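Local structure of exotoxin 6 (Staphylococcus aureus subsp. aureus Mu50, 4ZYS) at residues Leu22-Val27 and Ile43-Tyr48; Tyr30-Lys35 and Tyr39-Val44; Lys58-Asp63 and Lys125-Leu130; Leu74-Ser79 and Tyr85-Val90. The protein is a staphylococcal superantigen-like exotoxin that probably acts outside the bacterium as a host-directed virulence factor, perhaps through binding sugars. One frame throughout, in Å; residues are numbered along the deposited sequence.

Contact 1: Leu22-Val27 and Ile43-Tyr48; sequences LERKNV and IVDNQY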
loop_
_atom_site.group_PDB
_atom_site.type_symbol
_atom_site.label_atom_id
_atom_site.label_comp_id
_atom_site.label_asym_id
_atom_site.label_seq_id
_atom_site.Cartn_x
_atom_site.Cartn_y
_atom_site.Cartn_z
ATOM N N LEU A 22 -5.434 -5.974 -7.251
ATOM C CA LEU A 22 -4.777 -6.743 -8.291
ATOM C C LEU A 22 -3.288 -6.676 -8.026
ATOM O O LEU A 22 -2.699 -5.609 -8.137
ATOM C CB LEU A 22 -5.142 -6.225 -9.699
ATOM C CG LEU A 22 -4.468 -6.928 -10.889
ATOM C CD1 LEU A 22 -4.716 -8.458 -10.849
ATOM C CD2 LEU A 22 -4.910 -6.305 -12.244
ATOM N N GLU A 23 -2.688 -7.783 -7.583
ATOM C CA GLU A 23 -1.260 -7.788 -7.320
ATOM C C GLU A 23 -0.581 -8.921 -8.055
ATOM O O GLU A 23 -1.123 -10.016 -8.126
ATOM C CB GLU A 23 -0.907 -7.815 -5.816
ATOM C CG GLU A 23 -1.640 -8.807 -4.935
ATOM C CD GLU A 23 -0.941 -9.083 -3.615
ATOM O OE1 GLU A 23 -0.050 -8.290 -3.237
ATOM O OE2 GLU A 23 -1.280 -10.097 -2.960
ATOM N N ARG A 24 0.576 -8.628 -8.663
ATOM C CA ARG A 24 1.386 -9.600 -9.391
ATOM C C ARG A 24 2.845 -9.277 -9.234
ATOM O O ARG A 24 3.229 -8.104 -9.241
ATOM C CB ARG A 24 1.044 -9.648 -10.893
ATOM C CG ARG A 24 -0.280 -10.277 -11.280
ATOM C CD ARG A 24 -0.438 -11.776 -11.038
ATOM N NE ARG A 24 -1.756 -12.226 -11.499
ATOM C CZ ARG A 24 -2.880 -12.121 -10.794
ATOM N NH1 ARG A 24 -2.863 -11.605 -9.572
ATOM N NH2 ARG A 24 -4.026 -12.549 -11.297
ATOM N N LYS A 25 3.668 -10.320 -9.155
ATOM C CA LYS A 25 5.113 -10.195 -8.994
ATOM C C LYS A 25 5.876 -10.610 -10.247
ATOM O O LYS A 25 5.497 -11.578 -10.912
ATOM C CB LYS A 25 5.591 -11.035 -7.797
ATOM C CG LYS A 25 4.964 -10.571 -6.477
ATOM C CD LYS A 25 5.335 -11.426 -5.295
ATOM C CE LYS A 25 4.616 -10.905 -4.069
ATOM N NZ LYS A 25 5.010 -11.599 -2.817
ATOM N N ASN A 26 6.982 -9.893 -10.535
ATOM C CA ASN A 26 7.911 -10.142 -11.640
ATOM C C ASN A 26 7.181 -10.029 -12.974
ATOM O O ASN A 26 7.018 -11.020 -13.700
ATOM C CB ASN A 26 8.566 -11.532 -11.472
ATOM C CG ASN A 26 9.811 -11.768 -12.269
ATOM O OD1 ASN A 26 10.504 -10.846 -12.725
ATOM N ND2 ASN A 26 10.176 -13.027 -12.332
ATOM N N VAL A 27 6.675 -8.829 -13.257
ATOM C CA VAL A 27 5.922 -8.588 -14.485
ATOM C C VAL A 27 6.611 -7.473 -15.270
ATOM O O VAL A 27 7.659 -6.984 -14.834
ATOM C CB VAL A 27 4.407 -8.293 -14.220
ATOM C CG1 VAL A 27 3.717 -9.502 -13.589
ATOM C CG2 VAL A 27 4.208 -7.038 -13.360
ATOM N N ILE A 43 0.006 -5.051 -18.245
ATOM C CA ILE A 43 -1.045 -6.015 -18.600
ATOM C C ILE A 43 -0.945 -7.174 -17.604
ATOM O O ILE A 43 0.126 -7.752 -17.441
ATOM C CB ILE A 43 -1.027 -6.496 -20.082
ATOM C CG1 ILE A 43 -1.652 -5.424 -20.993
ATOM C CG2 ILE A 43 -1.785 -7.825 -20.246
ATOM C CD1 ILE A 43 -1.495 -5.618 -22.483
ATOM N N VAL A 44 -2.029 -7.442 -16.887
ATOM C CA VAL A 44 -2.177 -8.564 -15.947
ATOM C C VAL A 44 -3.414 -9.312 -16.414
ATOM O O VAL A 44 -4.448 -8.683 -16.501
ATOM C CB VAL A 44 -2.286 -8.132 -14.441
ATOM C CG1 VAL A 44 -2.599 -9.342 -13.559
ATOM C CG2 VAL A 44 -1.013 -7.421 -13.954
ATOM N N ASP A 45 -3.324 -10.617 -16.773
ATOM C CA ASP A 45 -4.476 -11.426 -17.220
ATOM C C ASP A 45 -5.352 -10.702 -18.261
ATOM O O ASP A 45 -6.573 -10.654 -18.095
ATOM C CB ASP A 45 -5.357 -11.820 -16.016
ATOM C CG ASP A 45 -4.682 -12.586 -14.910
ATOM O OD1 ASP A 45 -3.794 -13.424 -15.218
ATOM O OD2 ASP A 45 -5.095 -12.419 -13.746
ATOM N N ASN A 46 -4.732 -10.089 -19.291
ATOM C CA ASN A 46 -5.395 -9.336 -20.366
ATOM C C ASN A 46 -6.191 -8.084 -19.847
ATOM O O ASN A 46 -7.033 -7.543 -20.582
ATOM C CB ASN A 46 -6.284 -10.243 -21.227
ATOM C CG ASN A 46 -5.635 -11.570 -21.596
ATOM O OD1 ASN A 46 -6.127 -12.650 -21.251
ATOM N ND2 ASN A 46 -4.538 -11.521 -22.338
ATOM N N GLN A 47 -5.881 -7.627 -18.604
ATOM C CA GLN A 47 -6.457 -6.442 -17.963
ATOM C C GLN A 47 -5.422 -5.319 -18.012
ATOM O O GLN A 47 -4.282 -5.505 -17.569
ATOM C CB GLN A 47 -6.891 -6.723 -16.492
ATOM C CG GLN A 47 -7.703 -8.013 -16.239
ATOM C CD GLN A 47 -8.910 -8.156 -17.135
ATOM O OE1 GLN A 47 -9.883 -7.408 -17.039
ATOM N NE2 GLN A 47 -8.840 -9.084 -18.068
ATOM N N TYR A 48 -5.800 -4.177 -18.555
ATOM C CA TYR A 48 -4.911 -3.039 -18.663
ATOM C C TYR A 48 -4.970 -2.103 -17.466
ATOM O O TYR A 48 -6.058 -1.700 -17.042
ATOM C CB TYR A 48 -5.257 -2.249 -19.907
ATOM C CG TYR A 48 -4.037 -1.666 -20.565
ATOM C CD1 TYR A 48 -3.326 -2.388 -21.518
ATOM C CD2 TYR A 48 -3.587 -0.398 -20.239
ATOM C CE1 TYR A 48 -2.194 -1.862 -22.130
ATOM C CE2 TYR A 48 -2.464 0.149 -20.858
ATOM C CZ TYR A 48 -1.776 -0.584 -21.815
ATOM O OH TYR A 48 -0.662 -0.081 -22.449
#
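Val44, the last residue of strand 37-44, carries the apolar half of this contact. Its CG1 lies 3.6 Å from Leu22 CD1, the two side chains meeting end-on, and it also presses on Arg24, with Arg24 CG to Val44 CG1 at 3.4 Å. The same methyl sits over one face of the Arg24 guanidinium, nearer the rim of the group than its centre, so this one branch makes the closest contacts with both neighbours; it is turned anti to the backbone N of Val44 (chi1 173°). Strand 21-24, at one edge of the OB-fold sheet, pairs through its backbone with strand 69-74, and what it offers the hairpin of strands 37-44 and 47-52 is side chains alone. The chain between those strands reverses through a type I' beta turn from Val44 to Gln47. On that turn Asp45 receives the arginine: Arg24 NH2 and Asp45 OD2 form a salt bridge of 2.7 Å, although the hydrogen bond within it is weak, bent to 129° at the hydrogen. Asp45 OD2 sits at the edge of the guanidinium, near its plane, though the carboxylate as a whole is turned 60° from it. A bend at chi2 folds Arg24 back far enough for NH1 to bond Glu23 O at 2.8 Å, which restrains the group's rotation. Gln47 closes the turn with backbone bonds in both directions, Val44 N to Gln47 O at 3.0 Å and Gln47 N to Val44 O at 2.8 Å.

Contact 2: Tyr30-Lys35 and Tyr39-Val44; sequences YKYTEK and YIDVIV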
loop_
_atom_site.group_PDB
_atom_site.type_symbol
_atom_site.label_atom_id
_atom_site.label_comp_id
_atom_site.label_asym_id
_atom_site.label_seq_id
_atom_site.Cartn_x
_atom_site.Cartn_y
_atom_site.Cartn_z
ATOM N N TYR A 30 5.712 -0.642 -18.949
ATOM C CA TYR A 30 6.338 0.329 -19.844
ATOM C C TYR A 30 6.139 1.695 -19.255
ATOM O O TYR A 30 5.025 2.171 -19.152
ATOM C CB TYR A 30 5.773 0.234 -21.277
ATOM C CG TYR A 30 6.325 -0.951 -22.040
ATOM C CD1 TYR A 30 5.818 -2.233 -21.838
ATOM C CD2 TYR A 30 7.384 -0.803 -22.930
ATOM C CE1 TYR A 30 6.312 -3.328 -22.544
ATOM C CE2 TYR A 30 7.901 -1.897 -23.625
ATOM C CZ TYR A 30 7.355 -3.159 -23.434
ATOM O OH TYR A 30 7.836 -4.261 -24.115
ATOM N N LYS A 31 7.227 2.299 -18.818
ATOM C CA LYS A 31 7.255 3.615 -18.184
ATOM C C LYS A 31 7.323 4.718 -19.243
ATOM O O LYS A 31 8.036 4.568 -20.246
ATOM C CB LYS A 31 8.463 3.690 -17.242
ATOM C CG LYS A 31 8.380 4.803 -16.208
ATOM C CD LYS A 31 9.317 5.929 -16.533
ATOM C CE LYS A 31 9.140 7.103 -15.622
ATOM N NZ LYS A 31 9.981 8.239 -16.074
ATOM N N TYR A 32 6.576 5.816 -19.032
ATOM C CA TYR A 32 6.562 6.960 -19.968
ATOM C C TYR A 32 6.143 8.240 -19.246
ATOM O O TYR A 32 5.689 8.201 -18.104
ATOM C CB TYR A 32 5.637 6.706 -21.197
ATOM C CG TYR A 32 4.194 6.406 -20.829
ATOM C CD1 TYR A 32 3.796 5.119 -20.485
ATOM C CD2 TYR A 32 3.243 7.426 -20.757
ATOM C CE1 TYR A 32 2.497 4.851 -20.070
ATOM C CE2 TYR A 32 1.939 7.171 -20.328
ATOM C CZ TYR A 32 1.562 5.871 -20.021
ATOM O OH TYR A 32 0.279 5.552 -19.627
ATOM N N THR A 33 6.305 9.370 -19.930
ATOM C CA THR A 33 5.888 10.681 -19.456
ATOM C C THR A 33 4.851 11.202 -20.434
ATOM O O THR A 33 5.069 11.192 -21.644
ATOM C CB THR A 33 7.067 11.634 -19.275
ATOM O OG1 THR A 33 8.086 10.977 -18.528
ATOM C CG2 THR A 33 6.661 12.922 -18.579
ATOM N N GLU A 34 3.713 11.615 -19.893
ATOM C CA GLU A 34 2.561 12.139 -20.617
ATOM C C GLU A 34 2.138 13.460 -19.979
ATOM O O GLU A 34 1.757 13.475 -18.805
ATOM C CB GLU A 34 1.421 11.109 -20.574
ATOM C CG GLU A 34 0.139 11.529 -21.264
ATOM C CD GLU A 34 0.200 11.323 -22.757
ATOM O OE1 GLU A 34 -0.016 10.173 -23.201
ATOM O OE2 GLU A 34 0.479 12.306 -23.481
ATOM N N LYS A 35 2.229 14.562 -20.752
ATOM C CA LYS A 35 1.899 15.940 -20.351
ATOM C C LYS A 35 2.589 16.280 -19.009
ATOM O O LYS A 35 1.936 16.706 -18.046
ATOM C CB LYS A 35 0.370 16.153 -20.298
ATOM C CG LYS A 35 -0.318 16.090 -21.669
ATOM C CD LYS A 35 -1.793 15.724 -21.558
ATOM C CE LYS A 35 -2.521 15.921 -22.865
ATOM N NZ LYS A 35 -3.997 15.829 -22.700
ATOM N N TYR A 39 4.010 7.722 -15.686
ATOM C CA TYR A 39 3.110 6.554 -15.658
ATOM C C TYR A 39 3.835 5.289 -16.065
ATOM O O TYR A 39 4.830 5.362 -16.764
ATOM C CB TYR A 39 1.915 6.735 -16.634
ATOM C CG TYR A 39 1.115 7.990 -16.422
ATOM C CD1 TYR A 39 0.125 8.053 -15.451
ATOM C CD2 TYR A 39 1.332 9.117 -17.207
ATOM C CE1 TYR A 39 -0.605 9.221 -15.234
ATOM C CE2 TYR A 39 0.583 10.283 -17.022
ATOM C CZ TYR A 39 -0.383 10.330 -16.031
ATOM O OH TYR A 39 -1.113 11.475 -15.825
ATOM N N ILE A 40 3.294 4.138 -15.691
ATOM C CA ILE A 40 3.765 2.821 -16.091
ATOM C C ILE A 40 2.515 2.008 -16.454
ATOM O O ILE A 40 1.561 1.974 -15.673
ATOM C CB ILE A 40 4.708 2.120 -15.049
ATOM C CG1 ILE A 40 5.284 0.804 -15.578
ATOM C CG2 ILE A 40 4.079 1.915 -13.664
ATOM C CD1 ILE A 40 6.785 0.525 -15.119
ATOM N N ASP A 41 2.498 1.437 -17.678
ATOM C CA ASP A 41 1.402 0.600 -18.187
ATOM C C ASP A 41 1.739 -0.862 -17.967
ATOM O O ASP A 41 2.865 -1.258 -18.234
ATOM C CB ASP A 41 1.154 0.843 -19.689
ATOM C CG ASP A 41 0.436 2.118 -20.050
ATOM O OD1 ASP A 41 -0.091 2.791 -19.132
ATOM O OD2 ASP A 41 0.457 2.486 -21.241
ATOM N N VAL A 42 0.783 -1.655 -17.482
ATOM C CA VAL A 42 0.976 -3.063 -17.192
ATOM C C VAL A 42 -0.233 -3.837 -17.696
ATOM O O VAL A 42 -1.370 -3.370 -17.532
ATOM C CB VAL A 42 1.193 -3.331 -15.662
ATOM C CG1 VAL A 42 1.696 -4.751 -15.401
ATOM C CG2 VAL A 42 2.156 -2.333 -15.028
ATOM N N ILE A 43 0.006 -5.051 -18.245
ATOM C CA ILE A 43 -1.045 -6.015 -18.600
ATOM C C ILE A 43 -0.945 -7.174 -17.604
ATOM O O ILE A 43 0.126 -7.752 -17.441
ATOM C CB ILE A 43 -1.027 -6.496 -20.082
ATOM C CG1 ILE A 43 -1.652 -5.424 -20.993
ATOM C CG2 ILE A 43 -1.785 -7.825 -20.246
ATOM C CD1 ILE A 43 -1.495 -5.618 -22.483
ATOM N N VAL A 44 -2.029 -7.442 -16.887
ATOM C CA VAL A 44 -2.177 -8.564 -15.947
ATOM C C VAL A 44 -3.414 -9.312 -16.414
ATOM O O VAL A 44 -4.448 -8.683 -16.501
ATOM C CB VAL A 44 -2.286 -8.132 -14.441
ATOM C CG1 VAL A 44 -2.599 -9.342 -13.559
ATOM C CG2 VAL A 44 -1.013 -7.421 -13.954
HETATM O O HOH W 1 -1.190 13.418 -17.839
#
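Tyr32 lays one face of its ring over the CB of Tyr39, a CH-pi contact in which Tyr39 CB stands 3.9 Å from the Tyr32 ring centroid. The two rings themselves meet obliquely, their planes 31° apart. Tyr32 CG lies between its backbone N and carbonyl carbon (chi1 58°), which swings the ring across the neighbouring strand and lets Tyr32 OH donate to Asp41 OD1 at 2.8 Å, reached on the syn side but above the carboxylate plane. Beneath, the antiparallel hairpin of strands 27-34 and 37-44 in the OB-fold is zipped by paired backbone bonds at Tyr30-Asp41 and Tyr32-Tyr39, flanking the non-hydrogen-bonded pair Lys31-Ile40. Farther along, Glu34 CB touches Tyr39 CE2 at 3.7 Å, and one water links Glu34 O to Tyr39 OH. Gln50 NE2 also bonds Tyr32 OH, while Tyr48 OH bonds Asp41 OD2. With both its oxygens engaged by tyrosine hydroxyls, the Asp41 carboxylate would be expected to favour its charged form.

Contact 3: Lys58-Asp63 and Lys125-Leu130; sequences KDKFKD and KEDISL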
loop_
_atom_site.group_PDB
_atom_site.type_symbol
_atom_site.label_atom_id
_atom_site.label_comp_id
_atom_site.label_asym_id
_atom_site.label_seq_id
_atom_site.Cartn_x
_atom_site.Cartn_y
_atom_site.Cartn_z
ATOM N N LYS A 58 8.844 8.073 -9.320
ATOM C CA LYS A 58 8.993 8.856 -10.544
ATOM C C LYS A 58 10.377 8.641 -11.206
ATOM O O LYS A 58 10.460 8.528 -12.440
ATOM C CB LYS A 58 8.810 10.342 -10.190
ATOM C CG LYS A 58 8.337 11.213 -11.330
ATOM C CD LYS A 58 8.210 12.648 -10.897
ATOM C CE LYS A 58 8.122 13.551 -12.095
ATOM N NZ LYS A 58 7.957 14.977 -11.708
ATOM N N ASP A 59 11.445 8.553 -10.393
ATOM C CA ASP A 59 12.807 8.416 -10.909
ATOM C C ASP A 59 13.416 7.014 -10.648
ATOM O O ASP A 59 14.553 6.759 -11.046
ATOM C CB ASP A 59 13.684 9.532 -10.305
ATOM C CG ASP A 59 13.084 10.929 -10.477
ATOM O OD1 ASP A 59 12.830 11.332 -11.640
ATOM O OD2 ASP A 59 12.850 11.613 -9.443
ATOM N N LYS A 60 12.632 6.102 -10.048
ATOM C CA LYS A 60 13.042 4.728 -9.712
ATOM C C LYS A 60 13.090 3.799 -10.939
ATOM O O LYS A 60 13.888 2.856 -10.975
ATOM C CB LYS A 60 12.051 4.148 -8.689
ATOM C CG LYS A 60 12.554 2.950 -7.911
ATOM C CD LYS A 60 11.642 2.701 -6.723
ATOM C CE LYS A 60 11.656 1.265 -6.297
ATOM N NZ LYS A 60 10.852 1.088 -5.071
ATOM N N PHE A 61 12.204 4.044 -11.916
ATOM C CA PHE A 61 12.084 3.190 -13.089
ATOM C C PHE A 61 12.604 3.893 -14.319
ATOM O O PHE A 61 12.419 5.105 -14.476
ATOM C CB PHE A 61 10.618 2.716 -13.275
ATOM C CG PHE A 61 10.090 2.109 -11.993
ATOM C CD1 PHE A 61 10.423 0.805 -11.633
ATOM C CD2 PHE A 61 9.363 2.879 -11.089
ATOM C CE1 PHE A 61 10.026 0.276 -10.395
ATOM C CE2 PHE A 61 8.986 2.359 -9.852
ATOM C CZ PHE A 61 9.305 1.053 -9.520
ATOM N N LYS A 62 13.275 3.119 -15.187
ATOM C CA LYS A 62 13.804 3.622 -16.461
ATOM C C LYS A 62 12.647 3.803 -17.465
ATOM O O LYS A 62 11.609 3.153 -17.328
ATOM C CB LYS A 62 14.901 2.682 -17.030
ATOM C CG LYS A 62 14.466 1.230 -17.240
ATOM C CD LYS A 62 15.196 0.597 -18.413
ATOM C CE LYS A 62 15.478 -0.869 -18.204
ATOM N NZ LYS A 62 15.979 -1.513 -19.452
ATOM N N ASP A 63 12.822 4.672 -18.463
ATOM C CA ASP A 63 11.804 4.848 -19.485
ATOM C C ASP A 63 11.778 3.583 -20.337
ATOM O O ASP A 63 12.805 2.907 -20.497
ATOM C CB ASP A 63 12.066 6.115 -20.323
ATOM C CG ASP A 63 11.770 7.397 -19.554
ATOM O OD1 ASP A 63 10.562 7.751 -19.415
ATOM O OD2 ASP A 63 12.740 8.051 -19.087
ATOM N N LYS A 125 8.117 -9.568 0.553
ATOM C CA LYS A 125 8.841 -8.705 -0.356
ATOM C C LYS A 125 10.001 -7.930 0.248
ATOM O O LYS A 125 9.901 -7.378 1.342
ATOM C CB LYS A 125 7.855 -7.733 -1.006
ATOM C CG LYS A 125 7.107 -8.396 -2.173
ATOM C CD LYS A 125 5.951 -7.554 -2.784
ATOM C CE LYS A 125 6.308 -6.145 -3.225
ATOM N NZ LYS A 125 7.514 -6.107 -4.117
ATOM N N GLU A 126 11.100 -7.846 -0.521
ATOM C CA GLU A 126 12.284 -7.048 -0.151
ATOM C C GLU A 126 11.975 -5.562 -0.299
ATOM O O GLU A 126 12.386 -4.736 0.511
ATOM C CB GLU A 126 13.461 -7.381 -1.066
ATOM C CG GLU A 126 14.057 -8.750 -0.867
ATOM C CD GLU A 126 15.242 -8.905 -1.794
ATOM O OE1 GLU A 126 16.306 -8.314 -1.499
ATOM O OE2 GLU A 126 15.076 -9.524 -2.869
ATOM N N ASP A 127 11.292 -5.229 -1.376
ATOM C CA ASP A 127 10.906 -3.868 -1.681
ATOM C C ASP A 127 9.378 -3.812 -1.590
ATOM O O ASP A 127 8.714 -4.274 -2.499
ATOM C CB ASP A 127 11.440 -3.496 -3.075
ATOM C CG ASP A 127 11.303 -2.022 -3.396
ATOM O OD1 ASP A 127 11.343 -1.215 -2.460
ATOM O OD2 ASP A 127 11.144 -1.684 -4.592
ATOM N N ILE A 128 8.824 -3.348 -0.463
ATOM C CA ILE A 128 7.376 -3.304 -0.250
ATOM C C ILE A 128 6.900 -1.818 -0.169
ATOM O O ILE A 128 7.501 -1.010 0.530
ATOM C CB ILE A 128 6.971 -4.162 0.989
ATOM C CG1 ILE A 128 5.420 -4.299 1.126
ATOM C CG2 ILE A 128 7.622 -3.671 2.309
ATOM C CD1 ILE A 128 4.949 -5.564 1.861
ATOM N N SER A 129 5.847 -1.467 -0.921
ATOM C CA SER A 129 5.331 -0.106 -0.935
ATOM C C SER A 129 4.467 0.189 0.282
ATOM O O SER A 129 3.801 -0.707 0.810
ATOM C CB SER A 129 4.527 0.161 -2.205
ATOM O OG SER A 129 3.344 -0.617 -2.245
ATOM N N LEU A 130 4.413 1.471 0.673
ATOM C CA LEU A 130 3.532 1.913 1.728
ATOM C C LEU A 130 2.104 1.699 1.307
ATOM O O LEU A 130 1.282 1.425 2.174
ATOM C CB LEU A 130 3.785 3.379 2.095
ATOM C CG LEU A 130 5.075 3.641 2.869
ATOM C CD1 LEU A 130 5.238 5.095 3.119
ATOM C CD2 LEU A 130 5.092 2.899 4.195
#
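Lys60 and Asp127 approach each other head-on and meet in a salt bridge, with Lys60 NZ 2.8 Å from Asp127 OD2. The lysine spans the gap by being stretched: CG points opposite the backbone N (chi1 -161°) and the chain stays extended to the ammonium, while Lys60 CE, next to it, passes 3.4 Å from Asp127 OD2. At its root, Lys60 CB rests over one face of the Phe61 ring, nearer the rim than the centre. This bridge joins the two domains of the superantigen-like fold, running from a loop of the OB-fold domain to the short strand 127-129 of the beta-grasp domain, just ahead of helix 130-145. The Asp127 carboxylate swings to the side of its own carbonyl carbon (chi1 -170°), and OD2 receives the ammonium on the syn lone pair. Lys92 N bonds the same oxygen, and Ser183 OG bonds Asp127 OD1, so partners at both oxygens fix the carboxylate. Lys125 doubles back through bends at chi3 and chi4, bringing Lys125 NZ to Asp127 O at 2.7 Å; Asp70 supplies its counter-charge.

Contact 4: Leu74-Ser79 and Tyr85-Val90; sequences LREGDS and YSIGGV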
loop_
_atom_site.group_PDB
_atom_site.type_symbol
_atom_site.label_atom_id
_atom_site.label_comp_id
_atom_site.label_asym_id
_atom_site.label_seq_id
_atom_site.Cartn_x
_atom_site.Cartn_y
_atom_site.Cartn_z
ATOM N N LEU A 74 -4.882 -0.984 -7.223
ATOM C CA LEU A 74 -6.184 -0.633 -6.683
ATOM C C LEU A 74 -6.804 0.412 -7.635
ATOM O O LEU A 74 -6.236 1.480 -7.842
ATOM C CB LEU A 74 -6.032 -0.109 -5.234
ATOM C CG LEU A 74 -7.317 0.219 -4.458
ATOM C CD1 LEU A 74 -7.038 0.195 -2.988
ATOM C CD2 LEU A 74 -7.819 1.619 -4.803
ATOM N N ARG A 75 -7.968 0.093 -8.207
ATOM C CA ARG A 75 -8.713 0.983 -9.110
ATOM C C ARG A 75 -9.117 2.251 -8.408
ATOM O O ARG A 75 -9.895 2.198 -7.452
ATOM C CB ARG A 75 -10.005 0.318 -9.600
ATOM C CG ARG A 75 -9.959 -0.342 -10.919
ATOM C CD ARG A 75 -11.297 -0.995 -11.195
ATOM N NE ARG A 75 -12.301 -0.130 -11.842
ATOM C CZ ARG A 75 -12.429 0.031 -13.163
ATOM N NH1 ARG A 75 -11.562 -0.527 -13.996
ATOM N NH2 ARG A 75 -13.401 0.785 -13.654
ATOM N N GLU A 76 -8.614 3.384 -8.857
ATOM C CA GLU A 76 -9.073 4.655 -8.291
ATOM C C GLU A 76 -10.424 5.014 -8.922
ATOM O O GLU A 76 -10.653 4.728 -10.111
ATOM C CB GLU A 76 -8.056 5.780 -8.533
ATOM C CG GLU A 76 -6.773 5.653 -7.723
ATOM C CD GLU A 76 -6.878 5.847 -6.223
ATOM O OE1 GLU A 76 -7.556 6.801 -5.779
ATOM O OE2 GLU A 76 -6.199 5.096 -5.492
ATOM N N GLY A 77 -11.312 5.581 -8.112
ATOM C CA GLY A 77 -12.636 6.018 -8.553
ATOM C C GLY A 77 -13.680 4.952 -8.801
ATOM O O GLY A 77 -13.440 3.753 -8.632
ATOM N N ASP A 78 -14.865 5.403 -9.190
ATOM C CA ASP A 78 -15.996 4.530 -9.468
ATOM C C ASP A 78 -16.449 4.830 -10.878
ATOM O O ASP A 78 -17.121 5.835 -11.107
ATOM C CB ASP A 78 -17.100 4.731 -8.407
ATOM C CG ASP A 78 -16.609 4.499 -6.977
ATOM O OD1 ASP A 78 -15.991 3.422 -6.717
ATOM O OD2 ASP A 78 -16.822 5.393 -6.122
ATOM N N SER A 79 -15.976 4.016 -11.835
ATOM C CA SER A 79 -16.208 4.220 -13.263
ATOM C C SER A 79 -16.441 2.944 -14.052
ATOM O O SER A 79 -16.093 1.860 -13.604
ATOM C CB SER A 79 -15.027 4.954 -13.885
ATOM O OG SER A 79 -13.842 4.177 -13.979
ATOM N N TYR A 85 -6.941 2.660 -13.336
ATOM C CA TYR A 85 -6.063 3.781 -13.042
ATOM C C TYR A 85 -5.689 3.655 -11.578
ATOM O O TYR A 85 -6.545 3.761 -10.719
ATOM C CB TYR A 85 -6.728 5.132 -13.409
ATOM C CG TYR A 85 -7.025 5.260 -14.890
ATOM C CD1 TYR A 85 -6.008 5.500 -15.806
ATOM C CD2 TYR A 85 -8.315 5.087 -15.382
ATOM C CE1 TYR A 85 -6.264 5.562 -17.173
ATOM C CE2 TYR A 85 -8.580 5.133 -16.748
ATOM C CZ TYR A 85 -7.551 5.382 -17.640
ATOM O OH TYR A 85 -7.790 5.505 -18.985
ATOM N N SER A 86 -4.437 3.343 -11.310
ATOM C CA SER A 86 -3.949 3.138 -9.967
ATOM C C SER A 86 -2.798 4.104 -9.681
ATOM O O SER A 86 -2.266 4.701 -10.611
ATOM C CB SER A 86 -3.536 1.681 -9.779
ATOM O OG SER A 86 -3.313 1.386 -8.407
ATOM N N ILE A 87 -2.472 4.321 -8.385
ATOM C CA ILE A 87 -1.403 5.240 -7.975
ATOM C C ILE A 87 -0.381 4.488 -7.141
ATOM O O ILE A 87 -0.768 3.898 -6.134
ATOM C CB ILE A 87 -1.990 6.455 -7.182
ATOM C CG1 ILE A 87 -3.091 7.169 -8.004
ATOM C CG2 ILE A 87 -0.871 7.422 -6.739
ATOM C CD1 ILE A 87 -3.950 8.120 -7.224
ATOM N N GLY A 88 0.900 4.578 -7.520
ATOM C CA GLY A 88 2.014 3.942 -6.818
ATOM C C GLY A 88 1.951 2.429 -6.821
ATOM O O GLY A 88 1.479 1.821 -7.789
ATOM N N GLY A 89 2.425 1.832 -5.736
ATOM C CA GLY A 89 2.453 0.384 -5.545
ATOM C C GLY A 89 3.300 -0.394 -6.531
ATOM O O GLY A 89 3.060 -1.595 -6.736
ATOM N N VAL A 90 4.281 0.293 -7.170
ATOM C CA VAL A 90 5.212 -0.314 -8.131
ATOM C C VAL A 90 6.547 -0.377 -7.453
ATOM O O VAL A 90 7.100 0.646 -7.034
ATOM C CB VAL A 90 5.282 0.364 -9.531
ATOM C CG1 VAL A 90 6.116 -0.486 -10.500
ATOM C CG2 VAL A 90 3.869 0.579 -10.099
HETATM O O HOH W 2 -4.629 3.291 -6.704
HETATM O O HOH W 3 -9.692 2.789 -12.228
#
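Glu76 and Leu74 meet Tyr85 and Ser86 where strands 69-74 and 84-92, antiparallel neighbours in the OB-fold sheet, part company and the chain runs out into the loop that connects them. Two direct hydrogen bonds join them. Glu76 N donates to Tyr85 O at 2.8 Å, straight at the hydrogen (166°) and nearly in line with the carbonyl. The other comes from Leu74 N to Ser86 OG, 3.1 Å away, so a serine hydroxyl takes the place of a backbone carbonyl as acceptor; Ser86 OG can do so because a chi1 of -168° carries it away from its own backbone N. The main apolar contact is between Glu76 and Ile87, whose side chains lie roughly perpendicular. Bent at chi2 (-69°), the glutamate brings CG and the carboxylate carbon against Ile87 CD1, with Glu76 CG 3.8 Å from that methyl, while the oxygens find polar partners, Tyr16 OH among them at Glu76 OE2. Water completes the join in two places. One molecule accepts from Tyr85 N and donates to Glu76 O, each at 3.0 Å, and so stands in for the direct bond between Tyr85 N and Glu76 O, which the splaying chains no longer make. A second molecule gathers three groups: it accepts from Ile87 N at 2.9 Å and donates to Leu74 O and to Glu76 OE2, both at 2.7 Å.

Contacts 1, 2 and 4 all belong to the OB-fold sheet, while contact 3 ties that domain to the beta-grasp domain. Contacts 1 and 2, with centres 13 Å apart, share Ile43 and Val44: strand 37-44 pairs with its hairpin partner at one end and meets strand 21-24 at the other, and Val27 CG2 packs on Val42 CG1 at 4.0 Å. Contact 2 reaches contact 4 in the buried interior of the OB-fold barrel, where Ile40 CG2 lies 3.8 Å from Val90 CG2. It also borders contact 3, with Lys31 CB 3.2 Å from Lys62 O. Contact 4 is nested in the chain loop that contact 3 closes; their centres are about 16 Å apart, yet Phe61 CZ touches Val90 O at 3.3 Å.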